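Phosphatidylinositol-specific phospholipase C1 (Streptomyces antibioticus, PDB 3H4X) belongs to the phosphatidylinositol-specific phospholipase C family, whose members are built on a TIM-like beta/alpha barrel. Local coordinates at residues Gly120-Phe134 against Leu185-Glu199. Sequence-based numbering, arbitrary orientation.
With EOH (ethanol), chain T.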
ATOM      1  N   GLY A 120      -8.229  17.747  -4.253  1.00 13.70           N
ATOM      2  CA  GLY A 120      -9.147  16.837  -4.920  1.00 13.00           C
ATOM      3  C   GLY A 120      -8.470  15.785  -5.778  1.00 12.06           C
ATOM      4  O   GLY A 120      -9.109  15.184  -6.641  1.00 12.20           O
ATOM      5  N   HIS A 121      -7.183  15.546  -5.532  1.00 11.21           N
ATOM      6  CA  HIS A 121      -6.444  14.546  -6.298  1.00 10.25           C
ATOM      7  C   HIS A 121      -7.046  13.151  -6.145  1.00  9.82           C
ATOM      8  O   HIS A 121      -7.775  12.875  -5.194  1.00  9.93           O
ATOM      9  CB  HIS A 121      -4.954  14.532  -5.922  1.00  9.94           C
ATOM     10  CG  HIS A 121      -4.678  14.218  -4.481  1.00  8.87           C
ATOM     11  ND1 HIS A 121      -4.732  12.938  -3.967  1.00  8.75           N
ATOM     12  CD2 HIS A 121      -4.306  15.018  -3.452  1.00  8.94           C
ATOM     13  CE1 HIS A 121      -4.419  12.969  -2.682  1.00  8.93           C
ATOM     14  NE2 HIS A 121      -4.154  14.218  -2.345  1.00  9.01           N
ATOM     15  N   ARG A 122      -6.745  12.275  -7.092  1.00  9.70           N
ATOM     16  CA  ARG A 122      -7.165  10.884  -6.996  1.00  9.45           C
ATOM     17  C   ARG A 122      -6.677  10.278  -5.682  1.00  8.94           C
ATOM     18  O   ARG A 122      -5.606  10.632  -5.188  1.00  8.64           O
ATOM     19  CB  ARG A 122      -6.576  10.089  -8.156  1.00  9.69           C
ATOM     20  CG  ARG A 122      -5.075   9.857  -8.015  1.00 10.12           C
ATOM     21  CD  ARG A 122      -4.439   9.436  -9.324  1.00 10.65           C
ATOM     22  NE  ARG A 122      -3.061   8.997  -9.131  1.00 10.52           N
ATOM     23  CZ  ARG A 122      -2.007   9.806  -9.054  1.00  9.68           C
ATOM     24  NH1 ARG A 122      -2.150  11.122  -9.151  1.00 10.66           N
ATOM     25  NH2 ARG A 122      -0.798   9.292  -8.877  1.00  9.78           N
ATOM     26  N   PRO A 123      -7.448   9.348  -5.108  1.00  8.67           N
ATOM     27  CA  PRO A 123      -6.933   8.673  -3.918  1.00  8.46           C
ATOM     28  C   PRO A 123      -5.702   7.849  -4.284  1.00  7.85           C
ATOM     29  O   PRO A 123      -5.672   7.209  -5.339  1.00  8.12           O
ATOM     30  CB  PRO A 123      -8.090   7.764  -3.498  1.00  8.96           C
ATOM     31  CG  PRO A 123      -8.876   7.549  -4.753  1.00  9.13           C
ATOM     32  CD  PRO A 123      -8.759   8.826  -5.533  1.00  9.15           C
ATOM     33  N   ILE A 124      -4.696   7.864  -3.419  1.00  7.52           N
ATOM     34  CA  ILE A 124      -3.456   7.150  -3.683  1.00  7.60           C
ATOM     35  C   ILE A 124      -3.144   6.231  -2.516  1.00  7.17           C
ATOM     36  O   ILE A 124      -3.161   6.651  -1.358  1.00  7.40           O
ATOM     37  CB  ILE A 124      -2.282   8.119  -3.936  1.00  8.05           C
ATOM     38  CG1 ILE A 124      -2.525   8.902  -5.232  1.00  8.97           C
ATOM     39  CG2 ILE A 124      -0.962   7.361  -3.990  1.00  9.16           C
ATOM     40  CD1 ILE A 124      -1.552  10.035  -5.464  1.00 11.04           C
ATOM     41  N   LEU A 125      -2.874   4.969  -2.831  1.00  6.69           N
ATOM     42  CA  LEU A 125      -2.465   3.993  -1.836  1.00  6.74           C
ATOM     43  C   LEU A 125      -0.950   3.907  -1.824  1.00  6.77           C
ATOM     44  O   LEU A 125      -0.327   3.624  -2.855  1.00  6.81           O
ATOM     45  CB  LEU A 125      -3.065   2.623  -2.160  1.00  7.38           C
ATOM     46  CG  LEU A 125      -2.669   1.467  -1.236  1.00  7.80           C
ATOM     47  CD1 LEU A 125      -3.053   1.751   0.213  1.00  8.49           C
ATOM     48  CD2 LEU A 125      -3.282   0.150  -1.704  1.00  9.61           C
ATOM     49  N   LEU A 126      -0.362   4.181  -0.665  1.00  6.73           N
ATOM     50  CA  LEU A 126       1.062   3.963  -0.456  1.00  7.54           C
ATOM     51  C   LEU A 126       1.234   2.587   0.144  1.00  7.17           C
ATOM     52  O   LEU A 126       0.837   2.341   1.291  1.00  7.67           O
ATOM     53  CB  LEU A 126       1.644   4.990   0.509  1.00  8.77           C
ATOM     54  CG  LEU A 126       1.732   6.424   0.009  1.00 11.75           C
ATOM     55  CD1 LEU A 126       2.252   6.465  -1.415  1.00 13.83           C
ATOM     56  CD2 LEU A 126       0.363   7.067   0.101  1.00 13.86           C
ATOM     57  N   LYS A 127       1.804   1.683  -0.638  1.00  7.01           N
ATOM     58  CA  LYS A 127       2.079   0.353  -0.154  1.00  7.07           C
ATOM     59  C   LYS A 127       3.465   0.356   0.444  1.00  7.14           C
ATOM     60  O   LYS A 127       4.443   0.672  -0.232  1.00  8.25           O
ATOM     61  CB  LYS A 127       1.999  -0.653  -1.292  1.00  7.34           C
ATOM     62  CG  LYS A 127       2.478  -2.036  -0.909  1.00  7.93           C
ATOM     63  CD  LYS A 127       2.322  -3.001  -2.056  1.00  9.04           C
ATOM     64  CE  LYS A 127       3.096  -4.275  -1.800  1.00  9.18           C
ATOM     65  NZ  LYS A 127       2.842  -5.289  -2.859  1.00  8.88           N
ATOM     66  N   ILE A 128       3.540   0.008   1.719  1.00  7.10           N
ATOM     67  CA  ILE A 128       4.794   0.031   2.437  1.00  7.89           C
ATOM     68  C   ILE A 128       5.217  -1.392   2.749  1.00  7.33           C
ATOM     69  O   ILE A 128       4.515  -2.113   3.468  1.00  7.78           O
ATOM     70  CB  ILE A 128       4.638   0.777   3.766  1.00  8.52           C
ATOM     71  CG1 ILE A 128       3.984   2.148   3.547  1.00 10.69           C
ATOM     72  CG2 ILE A 128       5.969   0.828   4.509  1.00  9.88           C
ATOM     73  CD1 ILE A 128       4.769   3.079   2.686  1.00 13.59           C
ATOM     74  N   GLU A 129       6.357  -1.803   2.206  1.00  7.31           N
ATOM     75  CA  GLU A 129       6.977  -3.037   2.652  1.00  7.57           C
ATOM     76  C   GLU A 129       7.970  -2.690   3.746  1.00  7.26           C
ATOM     77  O   GLU A 129       8.933  -1.950   3.516  1.00  7.35           O
ATOM     78  CB  GLU A 129       7.683  -3.770   1.509  1.00  8.24           C
ATOM     79  CG  GLU A 129       8.385  -5.041   1.990  1.00  8.98           C
ATOM     80  CD  GLU A 129       9.075  -5.830   0.888  1.00 10.07           C
ATOM     81  OE1 GLU A 129       8.587  -5.829  -0.261  1.00 11.82           O
ATOM     82  OE2 GLU A 129      10.104  -6.478   1.182  1.00 10.70           O
ATOM     83  N   MET A 130       7.727  -3.212   4.944  1.00  7.22           N
ATOM     84  CA  MET A 130       8.641  -3.021   6.056  1.00  7.76           C
ATOM     85  C   MET A 130       9.727  -4.079   5.914  1.00  7.35           C
ATOM     86  O   MET A 130       9.593  -5.198   6.421  1.00  7.37           O
ATOM     87  CB  MET A 130       7.902  -3.172   7.385  1.00  8.44           C
ATOM     88  CG  MET A 130       6.768  -2.181   7.589  1.00 10.81           C
ATOM     89  SD  MET A 130       7.301  -0.461   7.550  1.00 13.97           S
ATOM     90  CE  MET A 130       8.847  -0.608   8.438  1.00 10.07           C
ATOM     91  N   LYS A 131      10.787  -3.728   5.189  1.00  7.83           N
ATOM     92  CA  LYS A 131      11.807  -4.695   4.779  1.00  8.34           C
ATOM     93  C   LYS A 131      12.265  -5.573   5.931  1.00  8.31           C
ATOM     94  O   LYS A 131      12.374  -6.800   5.796  1.00  8.65           O
ATOM     95  CB  LYS A 131      13.019  -3.972   4.180  1.00  8.72           C
ATOM     96  CG  LYS A 131      12.757  -3.240   2.878  1.00 10.50           C
ATOM     97  CD  LYS A 131      12.200  -4.144   1.803  1.00 12.57           C
ATOM     98  CE  LYS A 131      13.175  -5.233   1.430  1.00 13.23           C
ATOM     99  NZ  LYS A 131      12.702  -5.960   0.215  1.00 14.09           N
ATOM    100  N   ASP A 132      12.538  -4.929   7.059  1.00  8.81           N
ATOM    101  CA  ASP A 132      13.077  -5.598   8.232  1.00  9.35           C
ATOM    102  C   ASP A 132      12.117  -5.528   9.417  1.00  9.49           C
ATOM    103  O   ASP A 132      12.534  -5.627  10.572  1.00 10.33           O
ATOM    104  CB  ASP A 132      14.436  -4.991   8.608  1.00  9.59           C
ATOM    105  CG  ASP A 132      14.362  -3.490   8.866  1.00  9.99           C
ATOM    106  OD1 ASP A 132      13.257  -2.914   8.766  1.00 10.32           O
ATOM    107  OD2 ASP A 132      15.406  -2.874   9.177  1.00 10.71           O
ATOM    108  N   GLY A 133      10.827  -5.373   9.127  1.00  9.51           N
ATOM    109  CA  GLY A 133       9.806  -5.294  10.167  1.00  9.85           C
ATOM    110  C   GLY A 133       9.876  -4.002  10.961  1.00  9.82           C
ATOM    111  O   GLY A 133      10.529  -3.043  10.550  1.00 10.75           O
ATOM    112  N   PHE A 134       9.195  -3.980  12.101  1.00 10.25           N
ATOM    113  CA  PHE A 134       9.216  -2.824  12.983  1.00 10.32           C
ATOM    114  C   PHE A 134      10.374  -2.896  13.973  1.00 10.65           C
ATOM    115  O   PHE A 134      11.063  -3.915  14.087  1.00 11.02           O
ATOM    116  CB  PHE A 134       7.891  -2.705  13.745  1.00 10.17           C
ATOM    117  CG  PHE A 134       6.759  -2.155  12.922  1.00 10.15           C
ATOM    118  CD1 PHE A 134       6.709  -0.811  12.608  1.00 10.49           C
ATOM    119  CD2 PHE A 134       5.740  -2.982  12.472  1.00 10.87           C
ATOM    120  CE1 PHE A 134       5.665  -0.299  11.853  1.00 11.48           C
ATOM    121  CE2 PHE A 134       4.696  -2.474  11.717  1.00 11.75           C
ATOM    122  CZ  PHE A 134       4.660  -1.135  11.408  1.00 11.86           C
ATOM    123  N   LEU A 185     -13.265   9.845  -1.845  1.00  9.58           N
ATOM    124  CA  LEU A 185     -11.882   9.684  -1.403  1.00  9.31           C
ATOM    125  C   LEU A 185     -10.910  10.629  -2.114  1.00  9.51           C
ATOM    126  O   LEU A 185      -9.693  10.498  -1.970  1.00  9.37           O
ATOM    127  CB  LEU A 185     -11.445   8.229  -1.576  1.00  9.20           C
ATOM    128  CG  LEU A 185     -12.068   7.283  -0.548  1.00  8.96           C
ATOM    129  CD1 LEU A 185     -11.995   5.842  -1.020  1.00 10.09           C
ATOM    130  CD2 LEU A 185     -11.404   7.449   0.815  1.00  9.90           C
ATOM    131  N   ALA A 186     -11.444  11.586  -2.868  1.00  9.95           N
ATOM    132  CA  ALA A 186     -10.609  12.605  -3.488  1.00 10.34           C
ATOM    133  C   ALA A 186      -9.784  13.306  -2.417  1.00 10.15           C
ATOM    134  O   ALA A 186     -10.283  13.614  -1.338  1.00 10.47           O
ATOM    135  CB  ALA A 186     -11.468  13.611  -4.245  1.00 10.90           C
ATOM    136  N   GLY A 187      -8.511  13.542  -2.713  1.00  9.72           N
ATOM    137  CA  GLY A 187      -7.627  14.222  -1.783  1.00  9.40           C
ATOM    138  C   GLY A 187      -7.183  13.379  -0.598  1.00  9.01           C
ATOM    139  O   GLY A 187      -6.737  13.924   0.408  1.00  9.87           O
ATOM    140  N   LYS A 188      -7.292  12.054  -0.712  1.00  8.47           N
ATOM    141  CA  LYS A 188      -6.884  11.161   0.374  1.00  8.20           C
ATOM    142  C   LYS A 188      -5.708  10.268   0.012  1.00  7.68           C
ATOM    143  O   LYS A 188      -5.531   9.863  -1.140  1.00  8.09           O
ATOM    144  CB  LYS A 188      -8.049  10.276   0.826  1.00  8.47           C
ATOM    145  CG  LYS A 188      -9.241  11.047   1.364  1.00  9.60           C
ATOM    146  CD  LYS A 188      -8.931  11.734   2.684  1.00 11.33           C
ATOM    147  CE  LYS A 188     -10.119  12.576   3.140  1.00 13.06           C
ATOM    148  NZ  LYS A 188      -9.887  13.207   4.464  1.00 15.10           N
ATOM    149  N   PHE A 189      -4.919   9.961   1.034  1.00  7.24           N
ATOM    150  CA  PHE A 189      -3.918   8.911   0.969  1.00  7.39           C
ATOM    151  C   PHE A 189      -4.362   7.770   1.860  1.00  7.16           C
ATOM    152  O   PHE A 189      -4.939   7.985   2.931  1.00  7.25           O
ATOM    153  CB  PHE A 189      -2.569   9.406   1.487  1.00  7.53           C
ATOM    154  CG  PHE A 189      -1.940  10.470   0.639  1.00  8.32           C
ATOM    155  CD1 PHE A 189      -1.471  10.185  -0.633  1.00  9.37           C
ATOM    156  CD2 PHE A 189      -1.792  11.755   1.126  1.00  9.78           C
ATOM    157  CE1 PHE A 189      -0.883  11.175  -1.409  1.00 10.13           C
ATOM    158  CE2 PHE A 189      -1.204  12.743   0.356  1.00 10.82           C
ATOM    159  CZ  PHE A 189      -0.750  12.452  -0.911  1.00 10.76           C
ATOM    160  N   LEU A 190      -4.068   6.556   1.419  1.00  6.95           N
ATOM    161  CA  LEU A 190      -4.239   5.378   2.244  1.00  6.76           C
ATOM    162  C   LEU A 190      -2.893   4.677   2.319  1.00  6.43           C
ATOM    163  O   LEU A 190      -2.042   4.863   1.445  1.00  7.00           O
ATOM    164  CB  LEU A 190      -5.303   4.449   1.654  1.00  7.14           C
ATOM    165  CG  LEU A 190      -6.716   5.044   1.557  1.00  8.65           C
ATOM    166  CD1 LEU A 190      -6.909   5.833   0.266  1.00 10.23           C
ATOM    167  CD2 LEU A 190      -7.773   3.963   1.668  1.00 10.11           C
ATOM    168  N   PHE A 191      -2.702   3.879   3.362  1.00  6.02           N
ATOM    169  CA  PHE A 191      -1.465   3.135   3.534  1.00  6.16           C
ATOM    170  C   PHE A 191      -1.760   1.656   3.718  1.00  6.31           C
ATOM    171  O   PHE A 191      -2.686   1.289   4.444  1.00  6.67           O
ATOM    172  CB  PHE A 191      -0.689   3.648   4.751  1.00  6.38           C
ATOM    173  CG  PHE A 191      -0.096   5.009   4.559  1.00  6.49           C
ATOM    174  CD1 PHE A 191       1.217   5.151   4.147  1.00  7.48           C
ATOM    175  CD2 PHE A 191      -0.848   6.148   4.785  1.00  7.63           C
ATOM    176  CE1 PHE A 191       1.768   6.399   3.953  1.00  8.51           C
ATOM    177  CE2 PHE A 191      -0.299   7.400   4.594  1.00  8.46           C
ATOM    178  CZ  PHE A 191       1.012   7.523   4.179  1.00  8.68           C
ATOM    179  N   GLU A 192      -0.963   0.823   3.058  1.00  6.26           N
ATOM    180  CA  GLU A 192      -0.987  -0.631   3.213  1.00  6.73           C
ATOM    181  C   GLU A 192       0.374  -1.062   3.751  1.00  6.70           C
ATOM    182  O   GLU A 192       1.399  -0.557   3.300  1.00  7.92           O
ATOM    183  CB  GLU A 192      -1.217  -1.301   1.852  1.00  6.86           C
ATOM    184  CG  GLU A 192      -1.034  -2.818   1.863  1.00  7.79           C
ATOM    185  CD  GLU A 192      -0.803  -3.425   0.482  1.00  8.23           C
ATOM    186  OE1 GLU A 192      -0.787  -2.692  -0.534  1.00  9.42           O
ATOM    187  OE2 GLU A 192      -0.625  -4.663   0.423  1.00  8.95           O
ATOM    188  N   LEU A 193       0.390  -1.978   4.713  1.00  6.54           N
ATOM    189  CA  LEU A 193       1.642  -2.532   5.222  1.00  6.91           C
ATOM    190  C   LEU A 193       1.761  -4.012   4.885  1.00  6.89           C
ATOM    191  O   LEU A 193       0.815  -4.773   5.103  1.00  7.10           O
ATOM    192  CB  LEU A 193       1.696  -2.392   6.745  1.00  7.41           C
ATOM    193  CG  LEU A 193       2.029  -1.012   7.303  1.00  8.23           C
ATOM    194  CD1 LEU A 193       1.597  -0.884   8.756  1.00  9.50           C
ATOM    195  CD2 LEU A 193       3.521  -0.733   7.168  1.00  9.55           C
ATOM    196  N   ILE A 194       2.915  -4.427   4.367  1.00  6.99           N
ATOM    197  CA  ILE A 194       3.241  -5.852   4.279  1.00  7.47           C
ATOM    198  C   ILE A 194       4.574  -6.133   4.953  1.00  7.28           C
ATOM    199  O   ILE A 194       5.426  -5.243   5.064  1.00  7.38           O
ATOM    200  CB  ILE A 194       3.287  -6.393   2.824  1.00  7.60           C
ATOM    201  CG1 ILE A 194       4.357  -5.680   1.989  1.00  8.29           C
ATOM    202  CG2 ILE A 194       1.916  -6.320   2.171  1.00  8.56           C
ATOM    203  CD1 ILE A 194       4.762  -6.457   0.744  1.00  8.96           C
ATOM    204  N   PRO A 195       4.760  -7.379   5.418  1.00  7.42           N
ATOM    205  CA  PRO A 195       6.050  -7.782   5.957  1.00  7.87           C
ATOM    206  C   PRO A 195       7.101  -7.800   4.857  1.00  8.05           C
ATOM    207  O   PRO A 195       6.770  -7.921   3.671  1.00  8.35           O
ATOM    208  CB  PRO A 195       5.798  -9.207   6.472  1.00  8.24           C
ATOM    209  CG  PRO A 195       4.323  -9.347   6.569  1.00  8.41           C
ATOM    210  CD  PRO A 195       3.772  -8.468   5.484  1.00  7.89           C
ATOM    211  N   GLY A 196       8.363  -7.698   5.251  1.00  8.38           N
ATOM    212  CA  GLY A 196       9.448  -7.546   4.293  1.00  9.36           C
ATOM    213  C   GLY A 196      10.275  -8.794   4.071  1.00 10.24           C
ATOM    214  O   GLY A 196      10.202  -9.757   4.839  1.00 10.45           O
ATOM    215  N   THR A 197      11.078  -8.767   3.016  1.00 11.29           N
ATOM    216  CA  THR A 197      11.901  -9.914   2.655  1.00 12.70           C
ATOM    217  C   THR A 197      12.950 -10.255   3.711  1.00 13.30           C
ATOM    218  O   THR A 197      13.308 -11.420   3.881  1.00 13.68           O
ATOM    219  CB  THR A 197      12.599  -9.700   1.301  1.00 13.00           C
ATOM    220  OG1 THR A 197      13.375  -8.498   1.346  1.00 13.71           O
ATOM    221  CG2 THR A 197      11.570  -9.591   0.189  1.00 13.93           C
ATOM    222  N   VAL A 198      13.445  -9.247   4.421  1.00 14.15           N
ATOM    223  CA  VAL A 198      14.474  -9.482   5.432  1.00 15.60           C
ATOM    224  C   VAL A 198      13.912 -10.148   6.685  1.00 16.49           C
ATOM    225  O   VAL A 198      14.546 -11.040   7.257  1.00 16.75           O
ATOM    226  CB  VAL A 198      15.213  -8.191   5.811  1.00 15.59           C
ATOM    227  CG1 VAL A 198      16.299  -8.484   6.836  1.00 16.06           C
ATOM    228  CG2 VAL A 198      15.809  -7.552   4.571  1.00 15.78           C
ATOM    229  N   GLU A 199      12.727  -9.728   7.123  1.00 17.68           N
ATOM    230  CA  GLU A 199      12.143 -10.358   8.305  1.00 18.99           C
ATOM    231  C   GLU A 199      11.626 -11.758   7.965  1.00 20.13           C
ATOM    232  O   GLU A 199      11.496 -12.610   8.840  1.00 20.49           O
ATOM    233  CB  GLU A 199      11.085  -9.469   8.984  1.00 19.02           C
ATOM    234  CG  GLU A 199       9.745  -9.397   8.288  1.00 17.76           C
ATOM    235  CD  GLU A 199       8.802  -8.375   8.917  1.00 14.80           C
ATOM    236  OE1 GLU A 199       8.648  -8.346  10.161  1.00 12.84           O
ATOM    237  OE2 GLU A 199       8.199  -7.606   8.151  1.00 13.06           O
TER
HETATM  238  C1  EOH T 358       4.847  -7.741  -2.539  1.00 17.05           C
HETATM  239  C2  EOH T 358       5.898  -8.849  -2.509  1.00 16.49           C
HETATM  240  O   EOH T 358       5.242  -6.628  -3.316  1.00 16.57           O
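K127 and E192 are bridge partners on neighbouring parallel strands, 124-130 and 189-195, and their side chains lie side by side. The strands share seven bridges, from I124-F189 to M130-P195, and form part of the barrel wall. K127 leaves its strand with CG anti to the backbone N (chi1 171°) and stays extended, so its stem runs along the glutamate. CB of K127 lies 3.5 Å from E192 OE1. CG packs against the same oxygen and CD still touches it. K127 CE passes to I194, 3.7 Å from its CD1. K127 NZ ends the chain with a hydrogen bond of 2.8 Å to the ethanol O, and it also forms a salt bridge with D260. K127 NZ stops 4.8 Å from E192 OE2, too far for direct contact.

On the other face, L126 CB meets the F191 ring at CD1, while its CD2 sits above the ring toward the rim. Where the strands end, K131 NZ and T197 N reach E129 OE2 from opposite faces of the carboxylate plane. K131 NZ is 2.8 Å from E129 OE2, a salt bridge, and also bonds T197 OG1. Two donors thus grip one oxygen, and the bonds to T197 join the two segments. E192 OE1 is buried without a polar partner, so its contact with the K127 methylenes is packing, not a salt bridge.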